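Glucoamylase (Thermoanaerobacterium thermosaccharolyticum, PDB 1LF6) hydrolyses terminal alpha-1,4-linked glucose residues one after another from the non-reducing ends of starch-like chains, probably releasing beta-D-glucose. Local coordinates at residues P420-I425 and A453-A458; I517-G522 and Y574-D579; R606-I611 and F663-E668. All blocks are in the same frame, centred on the assembly; numbering follows the deposited sequence.

Interaction 1. Residues P420-I425 and A453-A458; sequences PLADFI and AGLTCA
Ala422 and Leu455 are where the two backbones come nearest, with 6.2 Å from the CA of Ala422 to the CA of Leu455. Both segments are helical, and their axes approach to 10.1 Å with the N-to-C directions 135° apart, midway between perpendicular and antiparallel. No hydrogen bond joins them; the contact is apolar packing, small in area and buried.

Leu455 does most of the reaching. Its CG lies beside the backbone N and opposite the carbonyl carbon (chi1 -69°), which carries the branched end across to the other helix. The CD2 methyl rests 3.9 Å from the carbonyl O of Ala422 and 4.2 Å from the CB of the same residue, so it sits against the flank of the helix itself as well as on a side chain. The same methyl meets Ile425 one turn further on, where CD2 of Leu455 is 4.3 Å from CG2 of Ile425. The second meeting point is methyl against methyl: CB of Ala422 and CB of Ala458 are 3.9 Å apart, a direct touch between small residues of both helices. Gly454 presents only backbone on the side facing 420-425.

Helix 468-489 takes part in the same packing, Tyr474 touching Ala422, Trp481 touching Ile425 and Lys477 touching Leu455, while Gln398 of helix 395-407 also reaches Ile425. Helices 414-428 and 445-464 follow each other in the chain, and the connection between them carries Glu435 and Glu438, the probable proton acceptor and donor. Consecutive helices running in roughly opposing directions fit the (alpha/alpha) barrel of glycoside hydrolase family 15, a toroid of six helical hairpins.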
ATOM      1  N   PRO A 420      21.670  19.544   7.413  1.00 20.34           N
ATOM      2  CA  PRO A 420      20.671  19.720   8.475  1.00 20.67           C
ATOM      3  C   PRO A 420      20.273  18.417   9.185  1.00 20.66           C
ATOM      4  O   PRO A 420      20.101  18.397  10.406  1.00 20.21           O
ATOM      5  CB  PRO A 420      19.499  20.391   7.752  1.00 21.95           C
ATOM      6  CG  PRO A 420      19.708  20.021   6.302  1.00 26.03           C
ATOM      7  CD  PRO A 420      21.197  20.098   6.135  1.00 21.47           C
ATOM      8  N   LEU A 421      20.141  17.330   8.431  1.00 19.70           N
ATOM      9  CA  LEU A 421      19.768  16.051   9.033  1.00 17.79           C
ATOM     10  C   LEU A 421      20.910  15.470   9.854  1.00 17.59           C
ATOM     11  O   LEU A 421      20.686  14.927  10.936  1.00 16.98           O
ATOM     12  CB  LEU A 421      19.330  15.051   7.958  1.00 14.29           C
ATOM     13  CG  LEU A 421      17.993  15.352   7.280  1.00 15.11           C
ATOM     14  CD1 LEU A 421      17.708  14.289   6.233  1.00 15.17           C
ATOM     15  CD2 LEU A 421      16.870  15.393   8.331  1.00 13.83           C
ATOM     16  N   ALA A 422      22.133  15.582   9.340  1.00 17.35           N
ATOM     17  CA  ALA A 422      23.293  15.070  10.051  1.00 18.56           C
ATOM     18  C   ALA A 422      23.458  15.817  11.372  1.00 19.12           C
ATOM     19  O   ALA A 422      23.716  15.206  12.411  1.00 18.03           O
ATOM     20  CB  ALA A 422      24.552  15.222   9.197  1.00 19.01           C
ATOM     21  N   ASP A 423      23.305  17.139  11.327  1.00 19.51           N
ATOM     22  CA  ASP A 423      23.435  17.960  12.528  1.00 20.82           C
ATOM     23  C   ASP A 423      22.317  17.649  13.515  1.00 21.21           C
ATOM     24  O   ASP A 423      22.521  17.680  14.725  1.00 22.74           O
ATOM     25  CB  ASP A 423      23.401  19.452  12.180  1.00 22.56           C
ATOM     26  CG  ASP A 423      24.627  19.901  11.388  1.00 23.40           C
ATOM     27  OD1 ASP A 423      25.697  19.273  11.531  1.00 24.13           O
ATOM     28  OD2 ASP A 423      24.516  20.892  10.640  1.00 23.71           O
ATOM     29  N   PHE A 424      21.131  17.351  12.995  1.00 20.34           N
ATOM     30  CA  PHE A 424      20.000  17.031  13.854  1.00 20.83           C
ATOM     31  C   PHE A 424      20.252  15.703  14.575  1.00 19.23           C
ATOM     32  O   PHE A 424      20.008  15.581  15.776  1.00 19.24           O
ATOM     33  CB  PHE A 424      18.715  16.953  13.028  1.00 20.32           C
ATOM     34  CG  PHE A 424      17.488  16.669  13.843  1.00 20.82           C
ATOM     35  CD1 PHE A 424      16.691  15.564  13.560  1.00 20.92           C
ATOM     36  CD2 PHE A 424      17.129  17.500  14.899  1.00 21.31           C
ATOM     37  CE1 PHE A 424      15.556  15.291  14.318  1.00 20.17           C
ATOM     38  CE2 PHE A 424      15.996  17.235  15.662  1.00 20.94           C
ATOM     39  CZ  PHE A 424      15.209  16.128  15.371  1.00 19.84           C
ATOM     40  N   ILE A 425      20.749  14.716  13.838  1.00 18.35           N
ATOM     41  CA  ILE A 425      21.047  13.406  14.405  1.00 18.76           C
ATOM     42  C   ILE A 425      22.103  13.482  15.511  1.00 18.85           C
ATOM     43  O   ILE A 425      21.971  12.837  16.548  1.00 18.26           O
ATOM     44  CB  ILE A 425      21.554  12.435  13.317  1.00 18.62           C
ATOM     45  CG1 ILE A 425      20.417  12.104  12.347  1.00 17.16           C
ATOM     46  CG2 ILE A 425      22.098  11.158  13.956  1.00 16.00           C
ATOM     47  CD1 ILE A 425      20.869  11.350  11.116  1.00 17.16           C
ATOM     48  N   ALA A 453      25.418   4.478   9.490  1.00 14.93           N
ATOM     49  CA  ALA A 453      25.485   4.522   8.033  1.00 15.18           C
ATOM     50  C   ALA A 453      25.217   5.942   7.528  1.00 15.64           C
ATOM     51  O   ALA A 453      25.928   6.457   6.662  1.00 15.32           O
ATOM     52  CB  ALA A 453      24.471   3.562   7.441  1.00 15.54           C
ATOM     53  N   GLY A 454      24.186   6.572   8.080  1.00 14.90           N
ATOM     54  CA  GLY A 454      23.837   7.920   7.678  1.00 15.08           C
ATOM     55  C   GLY A 454      24.909   8.969   7.926  1.00 16.86           C
ATOM     56  O   GLY A 454      25.134   9.842   7.077  1.00 16.57           O
ATOM     57  N   LEU A 455      25.560   8.905   9.087  1.00 14.69           N
ATOM     58  CA  LEU A 455      26.604   9.868   9.406  1.00 15.38           C
ATOM     59  C   LEU A 455      27.859   9.601   8.570  1.00 16.42           C
ATOM     60  O   LEU A 455      28.591  10.529   8.232  1.00 17.11           O
ATOM     61  CB  LEU A 455      26.938   9.839  10.905  1.00 16.47           C
ATOM     62  CG  LEU A 455      25.865  10.378  11.867  1.00 16.91           C
ATOM     63  CD1 LEU A 455      26.375  10.287  13.298  1.00 16.74           C
ATOM     64  CD2 LEU A 455      25.524  11.824  11.530  1.00 15.89           C
ATOM     65  N   THR A 456      28.103   8.335   8.242  1.00 16.47           N
ATOM     66  CA  THR A 456      29.252   7.980   7.421  1.00 16.61           C
ATOM     67  C   THR A 456      29.015   8.535   6.005  1.00 17.65           C
ATOM     68  O   THR A 456      29.918   9.116   5.396  1.00 16.88           O
ATOM     69  CB  THR A 456      29.460   6.433   7.378  1.00 17.77           C
ATOM     70  OG1 THR A 456      29.805   5.952   8.686  1.00 13.52           O
ATOM     71  CG2 THR A 456      30.575   6.066   6.405  1.00 17.88           C
ATOM     72  N   CYS A 457      27.799   8.366   5.485  1.00 16.80           N
ATOM     73  CA  CYS A 457      27.471   8.877   4.156  1.00 18.36           C
ATOM     74  C   CYS A 457      27.485  10.407   4.177  1.00 18.75           C
ATOM     75  O   CYS A 457      27.856  11.047   3.192  1.00 19.38           O
ATOM     76  CB  CYS A 457      26.094   8.379   3.698  1.00 16.88           C
ATOM     77  SG  CYS A 457      25.974   6.586   3.462  1.00 17.79           S
ATOM     78  N   ALA A 458      27.088  10.989   5.308  1.00 18.57           N
ATOM     79  CA  ALA A 458      27.067  12.441   5.444  1.00 19.50           C
ATOM     80  C   ALA A 458      28.487  12.983   5.402  1.00 19.97           C
ATOM     81  O   ALA A 458      28.739  14.046   4.838  1.00 19.95           O
ATOM     82  CB  ALA A 458      26.391  12.844   6.748  1.00 18.68           C
TER

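Interaction 2. Residues I517-G522 and Y574-D579; sequences INIANG and YRYNHD
Ile519 meets the 574-579 loop through one methyl. Its CG2 lies 3.5 Å from the carbonyl O of His578 and 3.8 Å from CE1 of Tyr576, approaching the tyrosine ring at its edge, near the ring plane. With chi1 at -59°, CG1 stays beside the backbone N and CG2, anti to that N, is the branch presented to the loop.

Next come two waters. The first donates to the carbonyl O of Ala520 (2.9 Å from the water) and to OD1 of Asp579, accepts from ND2 of Asn521, and also bonds Tyr576 OH. The second bridges Ala520 N and the same hydroxyl.

Further out, the loop holds its own shape. CB of Asp579 lies 3.6 Å above one face of the Tyr576 ring, offset toward the rim, and a type II turn from Tyr576 to Asp579 brings the two together. Arg575 forms a salt bridge with Asp579, NH2 to OD1 3.4 Å, its hydrogen bond weak, while Arg504 makes a cation-pi contact with Tyr576 and His578 stacks on Tyr526.

The side chain of Tyr576 is about 6 Å from that of Glu435, the probable proton acceptor. With no direct hydrogen bond between the segments, their polar coupling beside the active site runs through water.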
ATOM      1  N   ILE A 517       9.509  -2.816  29.852  1.00 17.96           N
ATOM      2  CA  ILE A 517       8.984  -2.023  28.752  1.00 17.59           C
ATOM      3  C   ILE A 517       7.540  -2.400  28.492  1.00 16.82           C
ATOM      4  O   ILE A 517       7.109  -3.503  28.823  1.00 16.31           O
ATOM      5  CB  ILE A 517       9.807  -2.215  27.468  1.00 16.60           C
ATOM      6  CG1 ILE A 517       9.703  -3.659  26.975  1.00 19.01           C
ATOM      7  CG2 ILE A 517      11.249  -1.850  27.739  1.00 13.12           C
ATOM      8  CD1 ILE A 517      10.435  -3.909  25.659  1.00 18.47           C
ATOM      9  N   ASN A 518       6.791  -1.469  27.917  1.00 16.43           N
ATOM     10  CA  ASN A 518       5.387  -1.692  27.633  1.00 17.13           C
ATOM     11  C   ASN A 518       5.197  -1.939  26.146  1.00 17.67           C
ATOM     12  O   ASN A 518       5.459  -1.061  25.324  1.00 18.31           O
ATOM     13  CB  ASN A 518       4.566  -0.477  28.077  1.00 16.68           C
ATOM     14  CG  ASN A 518       4.883  -0.047  29.504  1.00 17.79           C
ATOM     15  OD1 ASN A 518       5.925   0.559  29.771  1.00 16.88           O
ATOM     16  ND2 ASN A 518       3.992  -0.368  30.428  1.00 15.04           N
ATOM     17  N   ILE A 519       4.748  -3.140  25.804  1.00 17.66           N
ATOM     18  CA  ILE A 519       4.529  -3.505  24.411  1.00 17.82           C
ATOM     19  C   ILE A 519       3.240  -2.862  23.921  1.00 17.75           C
ATOM     20  O   ILE A 519       2.215  -2.914  24.598  1.00 15.62           O
ATOM     21  CB  ILE A 519       4.431  -5.038  24.238  1.00 17.10           C
ATOM     22  CG1 ILE A 519       5.715  -5.706  24.738  1.00 18.34           C
ATOM     23  CG2 ILE A 519       4.188  -5.384  22.772  1.00 14.19           C
ATOM     24  CD1 ILE A 519       6.967  -5.330  23.955  1.00 20.73           C
ATOM     25  N   ALA A 520       3.306  -2.254  22.741  1.00 16.61           N
ATOM     26  CA  ALA A 520       2.156  -1.586  22.151  1.00 17.30           C
ATOM     27  C   ALA A 520       1.042  -2.559  21.802  1.00 16.86           C
ATOM     28  O   ALA A 520       1.201  -3.772  21.914  1.00 17.86           O
ATOM     29  CB  ALA A 520       2.584  -0.823  20.896  1.00 17.23           C
ATOM     30  N   ASN A 521      -0.096  -2.012  21.388  1.00 19.55           N
ATOM     31  CA  ASN A 521      -1.243  -2.819  20.988  1.00 21.83           C
ATOM     32  C   ASN A 521      -1.610  -3.905  22.005  1.00 22.32           C
ATOM     33  O   ASN A 521      -1.889  -5.042  21.629  1.00 22.10           O
ATOM     34  CB  ASN A 521      -0.954  -3.453  19.624  1.00 21.43           C
ATOM     35  CG  ASN A 521      -0.442  -2.441  18.617  1.00 24.83           C
ATOM     36  OD1 ASN A 521      -1.143  -1.487  18.270  1.00 25.74           O
ATOM     37  ND2 ASN A 521       0.796  -2.634  18.155  1.00 23.74           N
ATOM     38  N   GLY A 522      -1.600  -3.543  23.285  1.00 23.72           N
ATOM     39  CA  GLY A 522      -1.944  -4.476  24.346  1.00 24.71           C
ATOM     40  C   GLY A 522      -1.025  -5.672  24.516  1.00 26.00           C
ATOM     41  O   GLY A 522      -1.394  -6.660  25.157  1.00 26.11           O
ATOM     42  N   TYR A 574       7.982 -13.065  13.000  1.00 16.45           N
ATOM     43  CA  TYR A 574       7.155 -12.032  13.638  1.00 15.04           C
ATOM     44  C   TYR A 574       8.128 -10.862  13.789  1.00 13.85           C
ATOM     45  O   TYR A 574       9.343 -11.060  13.730  1.00 14.39           O
ATOM     46  CB  TYR A 574       6.720 -12.447  15.047  1.00 15.57           C
ATOM     47  CG  TYR A 574       5.760 -13.609  15.125  1.00 15.99           C
ATOM     48  CD1 TYR A 574       4.396 -13.422  14.932  1.00 15.97           C
ATOM     49  CD2 TYR A 574       6.218 -14.898  15.413  1.00 16.33           C
ATOM     50  CE1 TYR A 574       3.505 -14.486  15.027  1.00 18.30           C
ATOM     51  CE2 TYR A 574       5.336 -15.971  15.508  1.00 16.00           C
ATOM     52  CZ  TYR A 574       3.982 -15.757  15.315  1.00 18.73           C
ATOM     53  OH  TYR A 574       3.102 -16.811  15.420  1.00 20.47           O
ATOM     54  N   ARG A 575       7.605  -9.661  14.007  1.00 13.42           N
ATOM     55  CA  ARG A 575       8.452  -8.479  14.190  1.00 14.77           C
ATOM     56  C   ARG A 575       9.229  -8.576  15.505  1.00 14.18           C
ATOM     57  O   ARG A 575      10.340  -8.065  15.614  1.00 13.64           O
ATOM     58  CB  ARG A 575       7.600  -7.211  14.227  1.00 15.09           C
ATOM     59  CG  ARG A 575       6.634  -7.060  13.074  1.00 17.89           C
ATOM     60  CD  ARG A 575       5.471  -6.169  13.508  1.00 18.72           C
ATOM     61  NE  ARG A 575       5.707  -4.759  13.307  1.00 22.17           N
ATOM     62  CZ  ARG A 575       5.052  -3.791  13.944  1.00 19.73           C
ATOM     63  NH1 ARG A 575       5.332  -2.523  13.684  1.00 20.04           N
ATOM     64  NH2 ARG A 575       4.146  -4.086  14.861  1.00 18.92           N
ATOM     65  N   TYR A 576       8.619  -9.213  16.504  1.00 13.59           N
ATOM     66  CA  TYR A 576       9.230  -9.404  17.829  1.00 13.01           C
ATOM     67  C   TYR A 576       8.252 -10.186  18.699  1.00 13.59           C
ATOM     68  O   TYR A 576       7.065 -10.249  18.386  1.00 11.04           O
ATOM     69  CB  TYR A 576       9.554  -8.053  18.484  1.00 14.15           C
ATOM     70  CG  TYR A 576       8.371  -7.115  18.610  1.00 13.91           C
ATOM     71  CD1 TYR A 576       7.460  -7.238  19.665  1.00 13.38           C
ATOM     72  CD2 TYR A 576       8.147  -6.115  17.662  1.00 11.96           C
ATOM     73  CE1 TYR A 576       6.359  -6.393  19.769  1.00  9.53           C
ATOM     74  CE2 TYR A 576       7.042  -5.263  17.759  1.00 12.13           C
ATOM     75  CZ  TYR A 576       6.156  -5.410  18.814  1.00 12.37           C
ATOM     76  OH  TYR A 576       5.064  -4.579  18.904  1.00 11.95           O
ATOM     77  N   ASN A 577       8.738 -10.783  19.785  1.00 14.88           N
ATOM     78  CA  ASN A 577       7.859 -11.562  20.657  1.00 17.65           C
ATOM     79  C   ASN A 577       6.790 -10.689  21.296  1.00 17.14           C
ATOM     80  O   ASN A 577       7.066  -9.563  21.710  1.00 16.76           O
ATOM     81  CB  ASN A 577       8.645 -12.247  21.786  1.00 21.40           C
ATOM     82  CG  ASN A 577      10.131 -12.277  21.539  1.00 23.53           C
ATOM     83  OD1 ASN A 577      10.769 -11.236  21.387  1.00 23.12           O
ATOM     84  ND2 ASN A 577      10.699 -13.482  21.504  1.00 28.18           N
ATOM     85  N   HIS A 578       5.576 -11.226  21.371  1.00 17.14           N
ATOM     86  CA  HIS A 578       4.435 -10.551  21.983  1.00 16.68           C
ATOM     87  C   HIS A 578       3.865  -9.388  21.182  1.00 17.37           C
ATOM     88  O   HIS A 578       3.130  -8.557  21.714  1.00 16.99           O
ATOM     89  CB  HIS A 578       4.806 -10.091  23.394  1.00 18.80           C
ATOM     90  CG  HIS A 578       5.395 -11.180  24.237  1.00 19.99           C
ATOM     91  ND1 HIS A 578       4.698 -12.322  24.564  1.00 17.25           N
ATOM     92  CD2 HIS A 578       6.628 -11.322  24.780  1.00 18.19           C
ATOM     93  CE1 HIS A 578       5.476 -13.124  25.271  1.00 20.16           C
ATOM     94  NE2 HIS A 578       6.652 -12.540  25.416  1.00 21.02           N
ATOM     95  N   ASP A 579       4.204  -9.334  19.900  1.00 16.15           N
ATOM     96  CA  ASP A 579       3.700  -8.282  19.027  1.00 14.70           C
ATOM     97  C   ASP A 579       2.181  -8.433  19.003  1.00 14.78           C
ATOM     98  O   ASP A 579       1.663  -9.540  18.847  1.00 13.84           O
ATOM     99  CB  ASP A 579       4.284  -8.455  17.619  1.00 14.44           C
ATOM    100  CG  ASP A 579       3.800  -7.394  16.639  1.00 14.71           C
ATOM    101  OD1 ASP A 579       3.098  -6.447  17.053  1.00 11.40           O
ATOM    102  OD2 ASP A 579       4.138  -7.511  15.441  1.00 15.09           O
TER
HETATM  103  O   HOH W   1       2.625  -4.604  19.552  1.00 12.74           O
HETATM  104  O   HOH W   2       6.062  -2.496  21.101  1.00 16.66           O

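Interaction 3. Residues R606-I611 and F663-E668; sequences RGMYEI and FASNIE
Met608 and Ile611 pack side by side against Ser665, in van der Waals contacts made partly with polar atoms. The methionine chain is bent at chi2 (-59°) and again at chi3, so its end folds over the serine: CE comes to 3.2 Å from OG of Ser665, and SD lies 3.7 Å from CB of Ser665. Met608 also touches Ile661 and Leu662, a turn earlier in the same partner helix. Ile611 arrives with the tip of its longer branch, CD1, which is 3.5 Å from CB of Ser665, tighter than usual for two carbons, and 3.5 Å from the backbone N of Asn666. Replacing Met608 by an alanine would probably open a gap over Ser665 and take away the packing on Ile661 and Leu662.

The axes of the two segments are 10.0 Å apart and only 17° from parallel, and both helices, 600-612 and 653-668, belong to the (alpha/alpha) barrel. Helix 618-627 lies between them in the chain, an order consistent with alternating helix directions in a toroid of helical hairpins.

Polar bonds are made beside the interface, none across it. The hydroxyl that Met608 lies against is already engaged: OG of Ser665 hydrogen-bonds the Ile661 carbonyl one turn back in its own helix and the N of Leu672 after the helix. Away from the contact, Arg606 and Glu610 form a salt bridge one turn apart on helix 600-612, its hydrogen bond weak, and Arg606 has a second anionic partner in Asp560.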
ATOM      1  N   ARG A 606      15.502 -11.462   5.717  1.00 12.21           N
ATOM      2  CA  ARG A 606      16.354 -12.581   6.112  1.00 14.86           C
ATOM      3  C   ARG A 606      17.101 -13.091   4.884  1.00 13.63           C
ATOM      4  O   ARG A 606      18.272 -13.470   4.964  1.00 16.16           O
ATOM      5  CB  ARG A 606      15.536 -13.735   6.708  1.00 15.59           C
ATOM      6  CG  ARG A 606      16.336 -15.029   6.836  1.00 21.86           C
ATOM      7  CD  ARG A 606      17.527 -14.901   7.807  1.00 21.97           C
ATOM      8  NE  ARG A 606      17.083 -15.050   9.184  1.00 27.63           N
ATOM      9  CZ  ARG A 606      17.387 -16.077   9.968  1.00 23.78           C
ATOM     10  NH1 ARG A 606      16.920 -16.114  11.204  1.00 28.34           N
ATOM     11  NH2 ARG A 606      18.177 -17.050   9.540  1.00 24.72           N
ATOM     12  N   GLY A 607      16.406 -13.116   3.751  1.00 15.84           N
ATOM     13  CA  GLY A 607      17.019 -13.570   2.518  1.00 15.09           C
ATOM     14  C   GLY A 607      18.190 -12.676   2.170  1.00 16.62           C
ATOM     15  O   GLY A 607      19.235 -13.146   1.724  1.00 16.14           O
ATOM     16  N   MET A 608      18.016 -11.375   2.380  1.00 17.27           N
ATOM     17  CA  MET A 608      19.075 -10.424   2.091  1.00 15.75           C
ATOM     18  C   MET A 608      20.253 -10.675   3.018  1.00 17.43           C
ATOM     19  O   MET A 608      21.415 -10.562   2.607  1.00 17.50           O
ATOM     20  CB  MET A 608      18.561  -8.991   2.237  1.00 14.50           C
ATOM     21  CG  MET A 608      17.660  -8.556   1.100  1.00 15.96           C
ATOM     22  SD  MET A 608      18.468  -8.653  -0.535  1.00 15.22           S
ATOM     23  CE  MET A 608      19.531  -7.228  -0.483  1.00 17.67           C
ATOM     24  N   TYR A 609      19.973 -11.026   4.270  1.00 16.16           N
ATOM     25  CA  TYR A 609      21.068 -11.316   5.189  1.00 16.93           C
ATOM     26  C   TYR A 609      21.806 -12.569   4.721  1.00 16.18           C
ATOM     27  O   TYR A 609      23.034 -12.621   4.753  1.00 17.21           O
ATOM     28  CB  TYR A 609      20.565 -11.540   6.619  1.00 16.16           C
ATOM     29  CG  TYR A 609      21.575 -12.306   7.448  1.00 16.99           C
ATOM     30  CD1 TYR A 609      21.482 -13.690   7.587  1.00 15.70           C
ATOM     31  CD2 TYR A 609      22.680 -11.660   8.008  1.00 16.89           C
ATOM     32  CE1 TYR A 609      22.468 -14.420   8.257  1.00 17.14           C
ATOM     33  CE2 TYR A 609      23.672 -12.376   8.680  1.00 17.77           C
ATOM     34  CZ  TYR A 609      23.562 -13.759   8.799  1.00 19.76           C
ATOM     35  OH  TYR A 609      24.545 -14.484   9.440  1.00 18.70           O
ATOM     36  N   GLU A 610      21.055 -13.575   4.290  1.00 18.02           N
ATOM     37  CA  GLU A 610      21.667 -14.813   3.836  1.00 19.04           C
ATOM     38  C   GLU A 610      22.647 -14.554   2.695  1.00 18.83           C
ATOM     39  O   GLU A 610      23.710 -15.169   2.641  1.00 20.37           O
ATOM     40  CB  GLU A 610      20.590 -15.818   3.424  1.00 20.28           C
ATOM     41  CG  GLU A 610      19.741 -16.325   4.596  1.00 21.45           C
ATOM     42  CD  GLU A 610      20.561 -17.048   5.665  1.00 22.54           C
ATOM     43  OE1 GLU A 610      21.413 -17.877   5.293  1.00 21.30           O
ATOM     44  OE2 GLU A 610      20.343 -16.803   6.873  1.00 21.18           O
ATOM     45  N   ILE A 611      22.303 -13.638   1.793  1.00 18.49           N
ATOM     46  CA  ILE A 611      23.191 -13.305   0.690  1.00 17.56           C
ATOM     47  C   ILE A 611      24.479 -12.725   1.271  1.00 18.87           C
ATOM     48  O   ILE A 611      25.582 -13.099   0.860  1.00 17.81           O
ATOM     49  CB  ILE A 611      22.551 -12.273  -0.271  1.00 18.70           C
ATOM     50  CG1 ILE A 611      21.347 -12.910  -0.983  1.00 18.71           C
ATOM     51  CG2 ILE A 611      23.585 -11.793  -1.298  1.00 17.70           C
ATOM     52  CD1 ILE A 611      20.633 -11.981  -1.948  1.00 16.35           C
ATOM     53  N   PHE A 663      15.212 -10.329  -5.120  1.00 15.73           N
ATOM     54  CA  PHE A 663      15.198 -11.020  -6.400  1.00 16.27           C
ATOM     55  C   PHE A 663      16.465 -10.682  -7.188  1.00 16.24           C
ATOM     56  O   PHE A 663      17.165 -11.572  -7.671  1.00 18.29           O
ATOM     57  CB  PHE A 663      13.955 -10.589  -7.191  1.00 16.16           C
ATOM     58  CG  PHE A 663      13.908 -11.120  -8.596  1.00 18.02           C
ATOM     59  CD1 PHE A 663      13.660 -12.463  -8.838  1.00 19.28           C
ATOM     60  CD2 PHE A 663      14.132 -10.274  -9.680  1.00 19.06           C
ATOM     61  CE1 PHE A 663      13.636 -12.963 -10.142  1.00 21.78           C
ATOM     62  CE2 PHE A 663      14.111 -10.757 -10.985  1.00 19.23           C
ATOM     63  CZ  PHE A 663      13.862 -12.104 -11.218  1.00 21.14           C
ATOM     64  N   ALA A 664      16.748  -9.390  -7.315  1.00 17.66           N
ATOM     65  CA  ALA A 664      17.921  -8.911  -8.041  1.00 18.22           C
ATOM     66  C   ALA A 664      19.225  -9.266  -7.323  1.00 19.90           C
ATOM     67  O   ALA A 664      20.211  -9.658  -7.957  1.00 19.25           O
ATOM     68  CB  ALA A 664      17.822  -7.396  -8.226  1.00 18.98           C
ATOM     69  N   SER A 665      19.230  -9.122  -5.999  1.00 18.38           N
ATOM     70  CA  SER A 665      20.421  -9.425  -5.213  1.00 18.50           C
ATOM     71  C   SER A 665      20.781 -10.902  -5.304  1.00 18.24           C
ATOM     72  O   SER A 665      21.955 -11.253  -5.367  1.00 18.80           O
ATOM     73  CB  SER A 665      20.217  -9.035  -3.739  1.00 17.78           C
ATOM     74  OG  SER A 665      20.072  -7.630  -3.592  1.00 15.00           O
ATOM     75  N   ASN A 666      19.770 -11.764  -5.310  1.00 19.08           N
ATOM     76  CA  ASN A 666      20.006 -13.200  -5.391  1.00 18.97           C
ATOM     77  C   ASN A 666      20.596 -13.588  -6.748  1.00 20.76           C
ATOM     78  O   ASN A 666      21.224 -14.635  -6.877  1.00 17.60           O
ATOM     79  CB  ASN A 666      18.704 -13.965  -5.154  1.00 18.99           C
ATOM     80  CG  ASN A 666      18.915 -15.471  -5.055  1.00 20.09           C
ATOM     81  OD1 ASN A 666      18.220 -16.251  -5.714  1.00 22.77           O
ATOM     82  ND2 ASN A 666      19.864 -15.886  -4.223  1.00 18.66           N
ATOM     83  N   ILE A 667      20.389 -12.744  -7.755  1.00 21.00           N
ATOM     84  CA  ILE A 667      20.919 -13.013  -9.086  1.00 24.04           C
ATOM     85  C   ILE A 667      22.366 -12.521  -9.193  1.00 25.32           C
ATOM     86  O   ILE A 667      23.212 -13.210  -9.765  1.00 24.65           O
ATOM     87  CB  ILE A 667      20.050 -12.347 -10.186  1.00 24.10           C
ATOM     88  CG1 ILE A 667      18.698 -13.055 -10.276  1.00 24.99           C
ATOM     89  CG2 ILE A 667      20.762 -12.408 -11.535  1.00 26.23           C
ATOM     90  CD1 ILE A 667      17.670 -12.332 -11.127  1.00 27.51           C
ATOM     91  N   GLU A 668      22.642 -11.343  -8.632  1.00 26.06           N
ATOM     92  CA  GLU A 668      23.989 -10.764  -8.647  1.00 27.55           C
ATOM     93  C   GLU A 668      24.889 -11.410  -7.600  1.00 27.13           C
ATOM     94  O   GLU A 668      26.112 -11.320  -7.684  1.00 25.73           O
ATOM     95  CB  GLU A 668      23.963  -9.258  -8.342  1.00 30.19           C
ATOM     96  CG  GLU A 668      23.454  -8.364  -9.443  1.00 36.11           C
ATOM     97  CD  GLU A 668      24.196  -8.538 -10.749  1.00 39.89           C
ATOM     98  OE1 GLU A 668      25.328  -8.018 -10.895  1.00 42.72           O
ATOM     99  OE2 GLU A 668      23.634  -9.208 -11.637  1.00 40.68           O
TER

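All three contacts lie in the catalytic domain, and none involves the N-terminal beta-sandwich. They come in series along the chain, each closing before the next opens, and their centres form a nearly equilateral triangle with sides of 29, 27 and 28 Å. None touches another; even interactions 2 and 3, the closest pair, keep their nearest atoms about 9 Å apart. Interactions 1 and 3 each join two barrel helices, one pair crossing at 135°, the other nearly parallel. Interaction 2 instead lies among the loops, joining the end of a short strand to a loop. Interactions 1 and 3 are thus helix packing away from the annotated sites, whereas interaction 2 lies near Glu435, the probable proton acceptor.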